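Local coordinates for cyclopropane mycolic acid synthase 1 (Mycobacterium tuberculosis, PDB 1KPH), which converts a double bond at the distal position of an alpha mycolic acid into a cyclopropane ring, using a methylene group from S-adenosyl-L-methionine, at residues 151-155 and 214-220. Numbering follows the deposited sequence.
Sequences FSLAH and CASANGF
With chi1 at -169°, His155 swings CG away from its own backbone N and lays its imidazole beside the chain that leaves helix 208-217; Phe220, its CG turned away from its carbonyl carbon, runs antiparallel alongside it. The two rings form a T-shaped pair, centroids 5.0 Å apart and planes at 76°, in which CD2 of His155 stands over the centre of the Phe220 face. The imidazole's own face receives the carbonyl of Asn218, whose O lies 3.2 Å from His155 CD2. In its plane the Phe220 edge meets backbone: CE1 is 3.3 Å from Phe151 O, and CZ is 3.8 Å from Ala154 C. Phe151 reaches across to helix 208-217, where its ring has the peptide between Cys214 and Ala215 over one face; CD1 touches Cys214 CB at 3.7 Å and CE2 touches Ala215 CB. The Asn218 amide lies against the base of Phe151, ND2 3.4 Å from Phe151 CB, and is fixed by ND2 donating to Cys214 O (2.7 Å), nearly in the amide plane, and to Asp148. On its other side OD1 accepts from a water that is only weakly linked to Ser152 OG. Gly219, with positive phi, is the C' residue of a Schellman motif: Phe220 N bonds to Ala215 O and Gly219 N to Ser216 O, ending the helix and turning the chain toward strand 221-227. The contact thus packs helix 147-157 against the C-terminal end of helix 208-217, with Phe151 and Ala154 also resting on Met164 of strand 163-171 in the methyltransferase sheet.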
loop_
_atom_site.group_PDB
_atom_site.type_symbol
_atom_site.label_atom_id
_atom_site.label_comp_id
_atom_site.label_asym_id
_atom_site.label_seq_id
_atom_site.Cartn_x
_atom_site.Cartn_y
_atom_site.Cartn_z
ATOM N N PHE A 151 -13.064 -3.489 8.243
ATOM C CA PHE A 151 -14.240 -3.089 7.473
ATOM C C PHE A 151 -15.376 -2.593 8.363
ATOM O O PHE A 151 -16.187 -1.762 7.946
ATOM C CB PHE A 151 -14.731 -4.242 6.596
ATOM C CG PHE A 151 -13.867 -4.492 5.392
ATOM C CD1 PHE A 151 -12.743 -5.306 5.477
ATOM C CD2 PHE A 151 -14.169 -3.892 4.170
ATOM C CE1 PHE A 151 -11.931 -5.519 4.363
ATOM C CE2 PHE A 151 -13.365 -4.097 3.052
ATOM C CZ PHE A 151 -12.243 -4.913 3.149
ATOM N N SER A 152 -15.434 -3.107 9.587
ATOM C CA SER A 152 -16.460 -2.688 10.530
ATOM C C SER A 152 -16.220 -1.214 10.843
ATOM O O SER A 152 -17.136 -0.394 10.774
ATOM C CB SER A 152 -16.377 -3.519 11.816
ATOM O OG SER A 152 -17.344 -3.095 12.766
ATOM N N LEU A 153 -14.974 -0.888 11.178
ATOM C CA LEU A 153 -14.592 0.486 11.497
ATOM C C LEU A 153 -14.793 1.386 10.288
ATOM O O LEU A 153 -15.354 2.477 10.399
ATOM C CB LEU A 153 -13.124 0.546 11.936
ATOM C CG LEU A 153 -12.540 1.941 12.197
ATOM C CD1 LEU A 153 -13.310 2.628 13.315
ATOM C CD2 LEU A 153 -11.068 1.822 12.561
ATOM N N ALA A 154 -14.327 0.924 9.133
ATOM C CA ALA A 154 -14.454 1.685 7.898
ATOM C C ALA A 154 -15.911 2.064 7.644
ATOM O O ALA A 154 -16.219 3.216 7.343
ATOM C CB ALA A 154 -13.915 0.872 6.728
ATOM N N HIS A 155 -16.807 1.095 7.774
ATOM C CA HIS A 155 -18.221 1.346 7.541
ATOM C C HIS A 155 -18.799 2.291 8.588
ATOM O O HIS A 155 -19.670 3.108 8.289
ATOM C CB HIS A 155 -18.992 0.023 7.538
ATOM C CG HIS A 155 -20.404 0.146 7.054
ATOM N ND1 HIS A 155 -21.424 0.624 7.847
ATOM C CD2 HIS A 155 -20.961 -0.129 5.851
ATOM C CE1 HIS A 155 -22.550 0.637 7.153
ATOM N NE2 HIS A 155 -22.294 0.185 5.938
ATOM N N CYS A 214 -15.439 -9.992 3.665
ATOM C CA CYS A 214 -15.362 -9.057 4.781
ATOM C C CYS A 214 -16.037 -7.727 4.457
ATOM O O CYS A 214 -16.533 -7.038 5.352
ATOM C CB CYS A 214 -13.902 -8.825 5.172
ATOM S SG CYS A 214 -13.073 -10.327 5.744
ATOM N N ALA A 215 -16.064 -7.371 3.176
ATOM C CA ALA A 215 -16.694 -6.128 2.749
ATOM C C ALA A 215 -18.207 -6.271 2.832
ATOM O O ALA A 215 -18.889 -5.475 3.478
ATOM C CB ALA A 215 -16.285 -5.794 1.318
ATOM N N SER A 216 -18.727 -7.293 2.167
ATOM C CA SER A 216 -20.161 -7.551 2.158
ATOM C C SER A 216 -20.717 -7.790 3.563
ATOM O O SER A 216 -21.751 -7.229 3.936
ATOM C CB SER A 216 -20.457 -8.754 1.259
ATOM O OG SER A 216 -19.593 -9.837 1.560
ATOM N N ALA A 217 -20.023 -8.613 4.343
ATOM C CA ALA A 217 -20.452 -8.933 5.702
ATOM C C ALA A 217 -20.522 -7.700 6.603
ATOM O O ALA A 217 -21.210 -7.705 7.629
ATOM C CB ALA A 217 -19.511 -9.965 6.312
ATOM N N ASN A 218 -19.813 -6.642 6.220
ATOM C CA ASN A 218 -19.807 -5.427 7.021
ATOM C C ASN A 218 -20.619 -4.293 6.414
ATOM O O ASN A 218 -20.454 -3.129 6.784
ATOM C CB ASN A 218 -18.369 -4.986 7.287
ATOM C CG ASN A 218 -17.708 -5.811 8.375
ATOM O OD1 ASN A 218 -18.083 -5.724 9.543
ATOM N ND2 ASN A 218 -16.733 -6.626 7.996
ATOM N N GLY A 219 -21.494 -4.643 5.475
ATOM C CA GLY A 219 -22.362 -3.654 4.863
ATOM C C GLY A 219 -21.922 -2.937 3.605
ATOM O O GLY A 219 -22.628 -2.040 3.144
ATOM N N PHE A 220 -20.779 -3.311 3.038
ATOM C CA PHE A 220 -20.311 -2.656 1.823
ATOM C C PHE A 220 -20.728 -3.378 0.554
ATOM O O PHE A 220 -20.981 -4.584 0.554
ATOM C CB PHE A 220 -18.786 -2.540 1.804
ATOM C CG PHE A 220 -18.234 -1.530 2.753
ATOM C CD1 PHE A 220 -17.644 -1.928 3.947
ATOM C CD2 PHE A 220 -18.277 -0.176 2.442
ATOM C CE1 PHE A 220 -17.102 -0.991 4.819
ATOM C CE2 PHE A 220 -17.742 0.768 3.304
ATOM C CZ PHE A 220 -17.151 0.361 4.497
HETATM O O HOH W 1 -19.788 -3.436 10.420
#